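PDB 1OBD: phosphoribosylaminoimidazole-succinocarboxamide synthase from Saccharomyces cerevisiae, which catalyses the ATP-dependent joining of L-aspartate to the carboxylate of CAIR, forming SAICAR in the de novo synthesis of purine nucleotides. Local coordinates for residues L32-D37 with T100-R105; G54-K59 with K291-Y296; E62-F67 with D233-P238. All coordinates share one frame; numbering follows the deposited sequence. Where two conformers were deposited one is given.

Interaction 1 (L32-D37 with T100-R105); sequences LFVATD and TQLEDR. With ATP (adenosine-5'-triphosphate), chain B.
Arg105 and Asp37 form the polar anchor where strand 30-35, part of an antiparallel four-stranded sheet, meets the type II turn Leu102 to Arg105 that leads into edge strand 106-110. Charge comes first: Arg105 presents its guanidinium end-on, NH1 to Asp37 OD2 (2.8 Å) and NH2 to OD1 (3.1 Å). The two planes lie 64° apart, and NH1 meets OD2 from above the carboxylate plane. OD2 also accepts from Gly54 N, and OD1 from the backbone of Ile3 and Glu52, a set of donors that probably stabilises the buried carboxylate as an anion.

Ala35 and Arg105 are joined twice, once through the backbone (Ala35 N to Arg105 O, 2.9 Å) and once by the side chain, NH1 donating to Ala35 O on a lone pair in the carbonyl plane. A bend at chi3 (70°) folds the arginine back to this carbonyl. A methionine in its place would probably leave the Asp37 carboxylate without its countercharge and Ala35 O without its side-chain donor.

Apolar packing completes the joint, Leu102 CD2 lying 3.6 Å from Val34 CG2. On the nucleotide side Phe33 turns its ring edge to ATP, CZ standing 3.4 Å from N7.

Interaction 2 (G54-K59 with K291-Y296); sequences GILLTK and KYIEAY
Leu56 drives its two methyl groups into helix 282-300 from helix 53-67, and the tight part of this contact is built round that fork. Its CD1 lies 3.7 Å from Ile293 CG1 and 3.8 Å from Tyr292 CB, while CD2 turns to Tyr296, 3.8 Å from CB and nearly as close to the first ring carbons. One leucine thus touches three residues spaced over a single turn of the facing helix. With CG beside the backbone N (chi1 -66°), the branch extends toward that helix although its CB does not point there. Leu57 adds a second apolar touch: its CD1 approaches the Tyr292 ring obliquely, 3.7 Å from CD1 of the tyrosine. Side chains of Pro238 and Ile39 also touch this tyrosine, joining the buried side of the interface to strand 228-245 and a neighbouring loop.

The other side, partly open to solvent, is held by a single long side chain. There Lys59 crosses Tyr296 at a slant, Lys59 CB lying 3.6 Å from Tyr296 CE2 and Lys59 CE 3.3 Å from Tyr296 OH. It is the aliphatic chain, bent at chi3 (85°) and again at chi4, that meets the tyrosine; the contact is one of packing.

Side chains make nearly all of the contact, and the local axes pass 9.7 Å apart at 19°. Such spacing and slight tilt, with both chains running the same way, are those of a parallel helix pair packed through interlocking side chains, here joining the helix near the protein's C-terminus to helix 53-67.

Interaction 3 (E62-F67 with D233-P238); sequences EFWFKF and DEVLTP. With MG (magnesium ion), chain F; ATP (adenosine-5'-triphosphate), chain B; AMP (adenosine monophosphate), chain G.
Val235 and Leu236 supply the apolar centre of this contact, wedged against two aromatic rings of helix 53-67. The CB of Leu236 sits over the face of the Trp64 indole, 3.5 Å from the centroid of its five-membered ring, in a CH-pi contact. Phe63 CE1 covers the opposite face, which leaves the indole sandwiched between its own helix and the facing segment. Val235 divides its branches: CG1, anti to the backbone N (chi1 179°), reaches Trp64 CB, whereas CG2 comes obliquely to Phe65, 3.5 Å from CZ.

The 233-238 segment has no regular strand geometry and forms a break in the long strand 228-245 of the mixed six-stranded sheet. Within this irregular run Val235 and Leu236 face the helix, while Asp233 and Glu234 turn to ATP and a magnesium ion.

Polar contacts begin at the rim of the indole, where Trp64 NE1 makes a weak, bent hydrogen bond to Leu236 O (2.9 Å, 123° at the hydrogen). Farther out, Glu234 OE2 binds a magnesium ion at 2.2 Å, and Ser61 OG is a second protein ligand. Thr237 OG1 donates to the other carboxylate oxygen, Glu234 OE1 (2.7 Å), and so helps to fix the group's rotation. Asp233 N donates to ATP N7 (3.2 Å), while its OD1 makes a salt bridge with Arg21. At the helix's far side Glu62 OE1 accepts from AMP O2' at 2.5 Å.

Helix 53-67 ties the three contacts together, giving one segment each to interactions 2 and 3 and touching interaction 1 through Gly54 N, 2.8 Å from Asp37 OD2. Interactions 2 and 3, with centres 11 Å apart, meet where Tyr292 CE1 lies 4.0 Å from Pro238 CG. Interactions 1 and 3 do not touch, their centres being about 16 Å apart, but both reach N7 of the same ATP, through Phe33 and Asp233. Interaction 2 touches no ligand, but the Leu57 side chain is about 6 Å from a magnesium ion and the Lys59 side chain about 5 Å from AMP, nearest atoms in each case.

Interaction 1 (L32-D37 with T100-R105)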
loop_
_atom_site.group_PDB
_atom_site.type_symbol
_atom_site.label_atom_id
_atom_site.label_comp_id
_atom_site.label_asym_id
_atom_site.label_seq_id
_atom_site.Cartn_x
_atom_site.Cartn_y
_atom_site.Cartn_z
ATOM N N LEU A 32 0.438 4.283 16.363
ATOM C CA LEU A 32 -0.824 4.733 15.779
ATOM C C LEU A 32 -0.531 5.190 14.359
ATOM O O LEU A 32 0.259 6.123 14.137
ATOM C CB LEU A 32 -1.415 5.878 16.579
ATOM C CG LEU A 32 -2.760 6.411 16.116
ATOM C CD1 LEU A 32 -3.826 5.335 16.348
ATOM C CD2 LEU A 32 -3.097 7.708 16.846
ATOM N N PHE A 33 -1.116 4.514 13.387
ATOM C CA PHE A 33 -0.937 4.818 11.962
ATOM C C PHE A 33 -2.126 5.611 11.478
ATOM O O PHE A 33 -3.220 5.054 11.418
ATOM C CB PHE A 33 -0.861 3.541 11.122
ATOM C CG PHE A 33 0.465 2.811 11.138
ATOM C CD1 PHE A 33 0.767 1.952 10.119
ATOM C CD2 PHE A 33 1.375 2.919 12.145
ATOM C CE1 PHE A 33 1.962 1.251 10.089
ATOM C CE2 PHE A 33 2.579 2.236 12.113
ATOM C CZ PHE A 33 2.878 1.423 11.075
ATOM N N VAL A 34 -1.922 6.876 11.132
ATOM C CA VAL A 34 -2.997 7.743 10.706
ATOM C C VAL A 34 -2.833 8.005 9.209
ATOM O O VAL A 34 -1.894 8.636 8.767
ATOM C CB VAL A 34 -3.044 9.052 11.499
ATOM C CG1 VAL A 34 -4.302 9.829 11.120
ATOM C CG2 VAL A 34 -2.932 8.861 12.997
ATOM N N ALA A 35 -3.758 7.454 8.427
ATOM C CA ALA A 35 -3.762 7.660 6.985
ATOM C C ALA A 35 -4.420 9.010 6.681
ATOM O O ALA A 35 -5.598 9.181 6.952
ATOM C CB ALA A 35 -4.527 6.547 6.291
ATOM N N THR A 36 -3.667 9.933 6.119
ATOM C CA THR A 36 -4.232 11.218 5.741
ATOM C C THR A 36 -4.839 11.100 4.340
ATOM O O THR A 36 -4.798 10.060 3.681
ATOM C CB THR A 36 -3.213 12.318 5.782
ATOM O OG1 THR A 36 -2.332 12.221 4.666
ATOM C CG2 THR A 36 -2.450 12.293 7.094
ATOM N N ASP A 37 -5.381 12.218 3.876
ATOM C CA ASP A 37 -5.971 12.335 2.542
ATOM C C ASP A 37 -5.009 12.878 1.495
ATOM O O ASP A 37 -5.438 13.184 0.377
ATOM C CB ASP A 37 -7.231 13.199 2.624
ATOM C CG ASP A 37 -8.330 12.579 3.430
ATOM O OD1 ASP A 37 -9.216 13.351 3.889
ATOM O OD2 ASP A 37 -8.360 11.358 3.630
ATOM N N THR A 100 -11.730 14.102 15.472
ATOM C CA THR A 100 -12.130 14.322 14.066
ATOM C C THR A 100 -10.955 14.076 13.121
ATOM O O THR A 100 -11.132 13.760 11.967
ATOM C CB THR A 100 -12.717 15.723 13.794
ATOM O OG1 THR A 100 -11.792 16.713 14.236
ATOM C CG2 THR A 100 -13.972 15.954 14.587
ATOM N N GLN A 101 -9.744 14.232 13.630
ATOM C CA GLN A 101 -8.537 14.001 12.839
ATOM C C GLN A 101 -8.093 12.546 12.752
ATOM O O GLN A 101 -7.233 12.210 11.928
ATOM C CB GLN A 101 -7.360 14.809 13.406
ATOM C CG GLN A 101 -7.557 16.310 13.480
ATOM C CD GLN A 101 -6.305 16.959 13.935
ATOM O OE1 GLN A 101 -5.333 16.967 13.151
ATOM N NE2 GLN A 101 -6.273 17.494 15.164
ATOM N N LEU A 102 -8.655 11.723 13.652
ATOM C CA LEU A 102 -8.229 10.351 13.816
ATOM C C LEU A 102 -9.270 9.314 13.421
ATOM O O LEU A 102 -8.924 8.216 12.965
ATOM C CB LEU A 102 -7.788 10.124 15.254
ATOM C CG LEU A 102 -6.615 10.992 15.724
ATOM C CD1 LEU A 102 -6.347 10.742 17.197
ATOM C CD2 LEU A 102 -5.381 10.704 14.895
ATOM N N GLU A 103 -10.536 9.641 13.634
ATOM C CA GLU A 103 -11.589 8.637 13.510
ATOM C C GLU A 103 -11.649 8.077 12.102
ATOM O O GLU A 103 -11.590 8.801 11.115
ATOM C CB GLU A 103 -12.941 9.222 13.941
ATOM C CG GLU A 103 -14.050 8.215 13.973
ATOM C CD GLU A 103 -15.270 8.737 14.680
ATOM O OE1 GLU A 103 -15.389 9.967 14.850
ATOM O OE2 GLU A 103 -16.094 7.853 15.048
ATOM N N ASP A 104 -11.732 6.750 12.036
ATOM C CA ASP A 104 -11.918 5.961 10.808
ATOM C C ASP A 104 -10.715 5.891 9.894
ATOM O O ASP A 104 -10.742 5.162 8.909
ATOM C CB ASP A 104 -13.169 6.392 10.037
ATOM C CG ASP A 104 -14.412 6.065 10.789
ATOM O OD1 ASP A 104 -15.359 6.852 10.713
ATOM O OD2 ASP A 104 -14.487 5.028 11.465
ATOM N N ARG A 105 -9.651 6.617 10.220
ATOM C CA ARG A 105 -8.431 6.638 9.416
ATOM C C ARG A 105 -7.199 6.226 10.195
ATOM O O ARG A 105 -6.079 6.383 9.740
ATOM C CB ARG A 105 -8.201 7.996 8.772
ATOM C CG ARG A 105 -8.114 9.138 9.778
ATOM C CD ARG A 105 -7.811 10.437 9.181
ATOM N NE ARG A 105 -8.893 10.999 8.378
ATOM C CZ ARG A 105 -8.873 11.180 7.067
ATOM N NH1 ARG A 105 -7.854 10.791 6.334
ATOM N NH2 ARG A 105 -9.913 11.741 6.453
HETATM P PG ATP B . 5.948 6.076 2.243
HETATM O O1G ATP B . 4.785 7.003 2.130
HETATM O O2G ATP B . 5.506 4.624 2.522
HETATM O O3G ATP B . 6.754 6.150 0.940
HETATM P PB ATP B . 7.120 5.894 4.798
HETATM O O1B ATP B . 8.108 6.683 5.567
HETATM O O2B ATP B . 7.461 4.418 4.651
HETATM O O3B ATP B . 6.930 6.615 3.410
HETATM P PA ATP B . 4.692 4.993 6.043
HETATM O O1A ATP B . 3.354 5.607 6.059
HETATM O O2A ATP B . 4.757 3.749 5.172
HETATM O O3A ATP B . 5.694 6.089 5.489
HETATM O "O5'" ATP B . 5.189 4.738 7.531
HETATM C "C5'" ATP B . 5.223 3.428 8.036
HETATM C "C4'" ATP B . 6.534 3.230 8.774
HETATM O "O4'" ATP B . 6.347 2.256 9.767
HETATM C "C3'" ATP B . 7.571 2.681 7.838
HETATM O "O3'" ATP B . 8.833 3.111 8.340
HETATM C "C2'" ATP B . 7.342 1.171 7.947
HETATM O "O2'" ATP B . 8.393 0.324 7.594
HETATM C "C1'" ATP B . 7.081 1.075 9.435
HETATM N N9 ATP B . 6.186 0.027 9.976
HETATM C C8 ATP B . 5.134 -0.506 9.283
HETATM N N7 ATP B . 4.520 -1.340 10.099
HETATM C C5 ATP B . 5.147 -1.413 11.309
HETATM C C6 ATP B . 4.981 -2.105 12.513
HETATM N N6 ATP B . 3.924 -2.820 12.860
HETATM N N1 ATP B . 5.876 -1.892 13.531
HETATM C C2 ATP B . 6.896 -1.001 13.402
HETATM N N3 ATP B . 7.084 -0.316 12.238
HETATM C C4 ATP B . 6.220 -0.522 11.217
#

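Interaction 2 (G54-K59 with K291-Y296)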
loop_
_atom_site.group_PDB
_atom_site.type_symbol
_atom_site.label_atom_id
_atom_site.label_comp_id
_atom_site.label_asym_id
_atom_site.label_seq_id
_atom_site.Cartn_x
_atom_site.Cartn_y
_atom_site.Cartn_z
ATOM N N GLY A 54 -7.926 8.640 2.968
ATOM C CA GLY A 54 -7.277 7.885 4.022
ATOM C C GLY A 54 -8.228 6.998 4.797
ATOM O O GLY A 54 -7.827 5.939 5.325
ATOM N N ILE A 55 -9.477 7.407 4.926
ATOM C CA ILE A 55 -10.477 6.536 5.532
ATOM C C ILE A 55 -10.697 5.330 4.637
ATOM O O ILE A 55 -10.711 4.188 5.079
ATOM C CB ILE A 55 -11.793 7.295 5.808
ATOM C CG1 ILE A 55 -11.551 8.361 6.881
ATOM C CG2 ILE A 55 -12.910 6.302 6.190
ATOM C CD1 ILE A 55 -12.690 9.321 7.094
ATOM N N LEU A 56 -10.909 5.566 3.358
ATOM C CA LEU A 56 -11.169 4.473 2.429
ATOM C C LEU A 56 -10.015 3.510 2.388
ATOM O O LEU A 56 -10.222 2.288 2.355
ATOM C CB LEU A 56 -11.468 5.053 1.048
ATOM C CG LEU A 56 -12.772 5.859 1.019
ATOM C CD1 LEU A 56 -12.837 6.824 -0.149
ATOM C CD2 LEU A 56 -13.984 4.928 0.896
ATOM N N LEU A 57 -8.793 4.010 2.361
ATOM C CA LEU A 57 -7.659 3.131 2.291
ATOM C C LEU A 57 -7.422 2.386 3.606
ATOM O O LEU A 57 -6.994 1.225 3.599
ATOM C CB LEU A 57 -6.394 3.841 1.869
ATOM C CG LEU A 57 -6.180 3.977 0.385
ATOM C CD1 LEU A 57 -7.303 4.335 -0.445
ATOM C CD2 LEU A 57 -4.922 4.701 -0.003
ATOM N N THR A 58 -7.695 3.029 4.723
ATOM C CA THR A 58 -7.606 2.330 6.004
ATOM C C THR A 58 -8.602 1.187 6.032
ATOM O O THR A 58 -8.252 0.054 6.381
ATOM C CB THR A 58 -7.904 3.311 7.158
ATOM O OG1 THR A 58 -6.835 4.236 7.243
ATOM C CG2 THR A 58 -7.889 2.586 8.488
ATOM N N LYS A 59 -9.833 1.472 5.650
ATOM C CA LYS A 59 -10.869 0.436 5.711
ATOM C C LYS A 59 -10.577 -0.658 4.709
ATOM O O LYS A 59 -10.838 -1.844 4.999
ATOM C CB LYS A 59 -12.244 1.050 5.504
ATOM C CG LYS A 59 -12.675 1.977 6.638
ATOM C CD LYS A 59 -14.067 2.575 6.431
ATOM C CE LYS A 59 -15.199 1.658 6.910
ATOM N NZ LYS A 59 -15.169 1.386 8.374
ATOM N N LYS A 291 -13.126 7.146 -7.680
ATOM C CA LYS A 291 -12.426 5.883 -7.934
ATOM C C LYS A 291 -12.057 5.187 -6.645
ATOM O O LYS A 291 -12.129 3.960 -6.577
ATOM C CB LYS A 291 -11.154 6.037 -8.784
ATOM C CG LYS A 291 -11.388 6.303 -10.234
ATOM C CD LYS A 291 -12.273 5.270 -10.950
ATOM C CE LYS A 291 -11.717 3.923 -11.229
ATOM N NZ LYS A 291 -10.833 3.925 -12.377
ATOM N N TYR A 292 -11.641 5.928 -5.611
ATOM C CA TYR A 292 -11.357 5.289 -4.328
ATOM C C TYR A 292 -12.609 4.698 -3.731
ATOM O O TYR A 292 -12.559 3.595 -3.203
ATOM C CB TYR A 292 -10.733 6.266 -3.314
ATOM C CG TYR A 292 -9.305 6.631 -3.654
ATOM C CD1 TYR A 292 -8.341 5.648 -3.785
ATOM C CD2 TYR A 292 -8.944 7.935 -3.853
ATOM C CE1 TYR A 292 -7.063 5.975 -4.104
ATOM C CE2 TYR A 292 -7.656 8.272 -4.197
ATOM C CZ TYR A 292 -6.722 7.300 -4.324
ATOM O OH TYR A 292 -5.409 7.565 -4.673
ATOM N N ILE A 293 -13.733 5.417 -3.825
ATOM C CA ILE A 293 -14.980 4.851 -3.284
ATOM C C ILE A 293 -15.345 3.590 -4.045
ATOM O O ILE A 293 -15.741 2.612 -3.439
ATOM C CB ILE A 293 -16.105 5.911 -3.341
ATOM C CG1 ILE A 293 -15.763 7.088 -2.382
ATOM C CG2 ILE A 293 -17.441 5.254 -3.071
ATOM C CD1 ILE A 293 -16.633 8.312 -2.522
ATOM N N GLU A 294 -15.222 3.594 -5.360
ATOM C CA GLU A 294 -15.576 2.408 -6.126
ATOM C C GLU A 294 -14.620 1.259 -5.798
ATOM O O GLU A 294 -15.073 0.119 -5.691
ATOM C CB GLU A 294 -15.575 2.718 -7.642
ATOM C CG GLU A 294 -15.952 1.535 -8.553
ATOM C CD GLU A 294 -17.402 1.056 -8.429
ATOM O OE1 GLU A 294 -17.712 -0.022 -9.016
ATOM O OE2 GLU A 294 -18.233 1.690 -7.810
ATOM N N ALA A 295 -13.332 1.498 -5.616
ATOM C CA ALA A 295 -12.419 0.394 -5.251
ATOM C C ALA A 295 -12.833 -0.170 -3.899
ATOM O O ALA A 295 -12.867 -1.373 -3.729
ATOM C CB ALA A 295 -10.973 0.844 -5.190
ATOM N N TYR A 296 -13.143 0.699 -2.951
ATOM C CA TYR A 296 -13.541 0.268 -1.613
ATOM C C TYR A 296 -14.833 -0.553 -1.701
ATOM O O TYR A 296 -14.899 -1.644 -1.120
ATOM C CB TYR A 296 -13.759 1.491 -0.718
ATOM C CG TYR A 296 -14.478 1.163 0.569
ATOM C CD1 TYR A 296 -15.805 1.475 0.773
ATOM C CD2 TYR A 296 -13.805 0.508 1.609
ATOM C CE1 TYR A 296 -16.454 1.137 1.977
ATOM C CE2 TYR A 296 -14.440 0.185 2.809
ATOM C CZ TYR A 296 -15.748 0.494 2.985
ATOM O OH TYR A 296 -16.369 0.162 4.194
#

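Interaction 3 (E62-F67 with D233-P238)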
loop_
_atom_site.group_PDB
_atom_site.type_symbol
_atom_site.label_atom_id
_atom_site.label_comp_id
_atom_site.label_asym_id
_atom_site.label_seq_id
_atom_site.Cartn_x
_atom_site.Cartn_y
_atom_site.Cartn_z
ATOM N N GLU A 62 -8.004 -2.807 6.393
ATOM C CA GLU A 62 -8.692 -3.637 7.379
ATOM C C GLU A 62 -9.402 -4.833 6.743
ATOM O O GLU A 62 -9.353 -5.931 7.291
ATOM C CB GLU A 62 -9.678 -2.836 8.186
ATOM C CG GLU A 62 -8.998 -1.770 9.029
ATOM C CD GLU A 62 -9.998 -1.015 9.847
ATOM O OE1 GLU A 62 -10.322 -1.506 10.971
ATOM O OE2 GLU A 62 -10.463 0.027 9.367
ATOM N N PHE A 63 -10.066 -4.629 5.607
ATOM C CA PHE A 63 -10.666 -5.739 4.877
ATOM C C PHE A 63 -9.635 -6.783 4.518
ATOM O O PHE A 63 -9.854 -7.971 4.741
ATOM C CB PHE A 63 -11.388 -5.232 3.624
ATOM C CG PHE A 63 -11.680 -6.319 2.642
ATOM C CD1 PHE A 63 -10.815 -6.595 1.606
ATOM C CD2 PHE A 63 -12.799 -7.092 2.809
ATOM C CE1 PHE A 63 -11.081 -7.650 0.736
ATOM C CE2 PHE A 63 -13.075 -8.134 1.937
ATOM C CZ PHE A 63 -12.204 -8.398 0.906
ATOM N N TRP A 64 -8.497 -6.380 3.999
ATOM C CA TRP A 64 -7.515 -7.365 3.569
ATOM C C TRP A 64 -6.910 -8.102 4.759
ATOM O O TRP A 64 -6.636 -9.292 4.682
ATOM C CB TRP A 64 -6.398 -6.731 2.757
ATOM C CG TRP A 64 -6.760 -6.273 1.404
ATOM C CD1 TRP A 64 -6.640 -5.000 0.940
ATOM C CD2 TRP A 64 -7.214 -7.055 0.302
ATOM N NE1 TRP A 64 -7.015 -4.943 -0.371
ATOM C CE2 TRP A 64 -7.360 -6.182 -0.793
ATOM C CE3 TRP A 64 -7.519 -8.407 0.123
ATOM C CZ2 TRP A 64 -7.778 -6.602 -2.029
ATOM C CZ3 TRP A 64 -7.952 -8.826 -1.137
ATOM C CH2 TRP A 64 -8.071 -7.934 -2.184
ATOM N N PHE A 65 -6.665 -7.402 5.849
ATOM C CA PHE A 65 -6.149 -8.083 7.056
ATOM C C PHE A 65 -7.107 -9.182 7.496
ATOM O O PHE A 65 -6.676 -10.270 7.858
ATOM C CB PHE A 65 -5.920 -7.105 8.229
ATOM C CG PHE A 65 -4.646 -6.303 8.138
ATOM C CD1 PHE A 65 -3.423 -6.902 8.029
ATOM C CD2 PHE A 65 -4.695 -4.915 8.206
ATOM C CE1 PHE A 65 -2.249 -6.148 7.963
ATOM C CE2 PHE A 65 -3.540 -4.169 8.150
ATOM C CZ PHE A 65 -2.315 -4.759 8.016
ATOM N N LYS A 66 -8.394 -8.899 7.478
ATOM C CA LYS A 66 -9.413 -9.900 7.845
ATOM C C LYS A 66 -9.456 -10.989 6.795
ATOM O O LYS A 66 -9.521 -12.179 7.135
ATOM C CB LYS A 66 -10.785 -9.242 8.043
ATOM C CG LYS A 66 -11.905 -10.210 8.427
ATOM C CD LYS A 66 -13.167 -9.482 8.829
ATOM C CE LYS A 66 -14.234 -10.411 9.393
ATOM N NZ LYS A 66 -15.576 -9.767 9.321
ATOM N N PHE A 67 -9.412 -10.634 5.522
ATOM C CA PHE A 67 -9.455 -11.602 4.441
ATOM C C PHE A 67 -8.299 -12.605 4.560
ATOM O O PHE A 67 -8.452 -13.778 4.201
ATOM C CB PHE A 67 -9.431 -10.829 3.110
ATOM C CG PHE A 67 -9.527 -11.669 1.886
ATOM C CD1 PHE A 67 -10.760 -12.144 1.486
ATOM C CD2 PHE A 67 -8.424 -11.948 1.116
ATOM C CE1 PHE A 67 -10.861 -12.910 0.325
ATOM C CE2 PHE A 67 -8.500 -12.685 -0.038
ATOM C CZ PHE A 67 -9.740 -13.176 -0.441
ATOM N N ASP A 233 2.689 -2.821 8.001
ATOM C CA ASP A 233 2.586 -1.723 7.008
ATOM C C ASP A 233 1.232 -1.660 6.239
ATOM O O ASP A 233 0.162 -2.060 6.742
ATOM C CB ASP A 233 3.784 -1.863 6.060
ATOM C CG ASP A 233 4.203 -0.582 5.393
ATOM O OD1 ASP A 233 4.407 0.411 6.118
ATOM O OD2 ASP A 233 4.370 -0.554 4.158
ATOM N N GLU A 234 1.275 -1.178 4.986
ATOM C CA GLU A 234 0.099 -0.942 4.150
ATOM C C GLU A 234 -0.182 -2.255 3.399
ATOM O O GLU A 234 0.770 -2.848 2.908
ATOM C CB GLU A 234 0.353 0.220 3.127
ATOM C CG GLU A 234 -0.157 1.617 3.482
ATOM C CD GLU A 234 -1.560 1.908 2.948
ATOM O OE1 GLU A 234 -1.770 2.340 1.761
ATOM O OE2 GLU A 234 -2.471 1.683 3.758
ATOM N N VAL A 235 -1.440 -2.723 3.318
ATOM C CA VAL A 235 -1.744 -3.960 2.577
ATOM C C VAL A 235 -2.744 -3.756 1.426
ATOM O O VAL A 235 -3.910 -3.407 1.647
ATOM C CB VAL A 235 -2.277 -5.017 3.577
ATOM C CG1 VAL A 235 -2.628 -6.295 2.889
ATOM C CG2 VAL A 235 -1.262 -5.184 4.704
ATOM N N LEU A 236 -2.249 -3.981 0.214
ATOM C CA LEU A 236 -3.058 -4.099 -0.991
ATOM C C LEU A 236 -3.981 -2.897 -1.227
ATOM O O LEU A 236 -5.149 -3.021 -1.593
ATOM C CB LEU A 236 -3.799 -5.436 -1.003
ATOM C CG LEU A 236 -2.838 -6.598 -1.246
ATOM C CD1 LEU A 236 -3.375 -7.864 -0.676
ATOM C CD2 LEU A 236 -2.583 -6.792 -2.751
ATOM N N THR A 237 -3.433 -1.710 -1.047
ATOM C CA THR A 237 -4.169 -0.505 -1.436
ATOM C C THR A 237 -3.613 0.033 -2.733
ATOM O O THR A 237 -2.554 -0.379 -3.201
ATOM C CB THR A 237 -4.043 0.583 -0.397
ATOM O OG1 THR A 237 -2.723 1.120 -0.457
ATOM C CG2 THR A 237 -4.247 0.057 1.040
ATOM N N PRO A 238 -4.336 0.947 -3.363
ATOM C CA PRO A 238 -3.809 1.554 -4.574
ATOM C C PRO A 238 -2.538 2.391 -4.382
ATOM O O PRO A 238 -1.888 2.705 -5.349
ATOM C CB PRO A 238 -4.965 2.389 -5.092
ATOM C CG PRO A 238 -6.100 2.056 -4.345
ATOM C CD PRO A 238 -5.709 1.374 -3.064
HETATM MG MG MG F . -2.593 -0.428 4.317
HETATM P PG ATP B . 5.948 6.076 2.243
HETATM O O1G ATP B . 4.785 7.003 2.130
HETATM O O2G ATP B . 5.506 4.624 2.522
HETATM O O3G ATP B . 6.754 6.150 0.940
HETATM P PB ATP B . 7.120 5.894 4.798
HETATM O O1B ATP B . 8.108 6.683 5.567
HETATM O O2B ATP B . 7.461 4.418 4.651
HETATM O O3B ATP B . 6.930 6.615 3.410
HETATM P PA ATP B . 4.692 4.993 6.043
HETATM O O1A ATP B . 3.354 5.607 6.059
HETATM O O2A ATP B . 4.757 3.749 5.172
HETATM O O3A ATP B . 5.694 6.089 5.489
HETATM O "O5'" ATP B . 5.189 4.738 7.531
HETATM C "C5'" ATP B . 5.223 3.428 8.036
HETATM C "C4'" ATP B . 6.534 3.230 8.774
HETATM O "O4'" ATP B . 6.347 2.256 9.767
HETATM C "C3'" ATP B . 7.571 2.681 7.838
HETATM O "O3'" ATP B . 8.833 3.111 8.340
HETATM C "C2'" ATP B . 7.342 1.171 7.947
HETATM O "O2'" ATP B . 8.393 0.324 7.594
HETATM C "C1'" ATP B . 7.081 1.075 9.435
HETATM N N9 ATP B . 6.186 0.027 9.976
HETATM C C8 ATP B . 5.134 -0.506 9.283
HETATM N N7 ATP B . 4.520 -1.340 10.099
HETATM C C5 ATP B . 5.147 -1.413 11.309
HETATM C C6 ATP B . 4.981 -2.105 12.513
HETATM N N6 ATP B . 3.924 -2.820 12.860
HETATM N N1 ATP B . 5.876 -1.892 13.531
HETATM C C2 ATP B . 6.896 -1.001 13.402
HETATM N N3 ATP B . 7.084 -0.316 12.238
HETATM C C4 ATP B . 6.220 -0.522 11.217
HETATM P P AMP G . -13.000 -5.824 15.422
HETATM O O1P AMP G . -14.221 -6.683 15.803
HETATM O O2P AMP G . -12.057 -6.646 14.631
HETATM O O3P AMP G . -12.303 -5.313 16.702
HETATM O "O5'" AMP G . -13.469 -4.540 14.566
HETATM C "C5'" AMP G . -14.455 -3.659 15.063
HETATM C "C4'" AMP G . -14.178 -2.221 14.633
HETATM O "O4'" AMP G . -12.963 -1.759 15.204
HETATM C "C3'" AMP G . -14.053 -2.082 13.123
HETATM O "O3'" AMP G . -14.932 -1.089 12.645
HETATM C "C2'" AMP G . -12.601 -1.709 12.875
HETATM O "O2'" AMP G . -12.479 -0.671 11.927
HETATM C "C1'" AMP G . -12.065 -1.263 14.229
HETATM N N9 AMP G . -10.714 -1.770 14.565
HETATM C C8 AMP G . -10.377 -3.075 14.799
HETATM N N7 AMP G . -9.051 -3.158 15.079
HETATM C C5 AMP G . -8.543 -1.911 15.028
HETATM C C6 AMP G . -7.249 -1.468 15.234
HETATM N N6 AMP G . -6.284 -2.326 15.549
HETATM N N1 AMP G . -7.022 -0.100 15.134
HETATM C C2 AMP G . -8.035 0.777 14.792
HETATM N N3 AMP G . -9.329 0.327 14.583
HETATM C C4 AMP G . -9.565 -1.017 14.698
#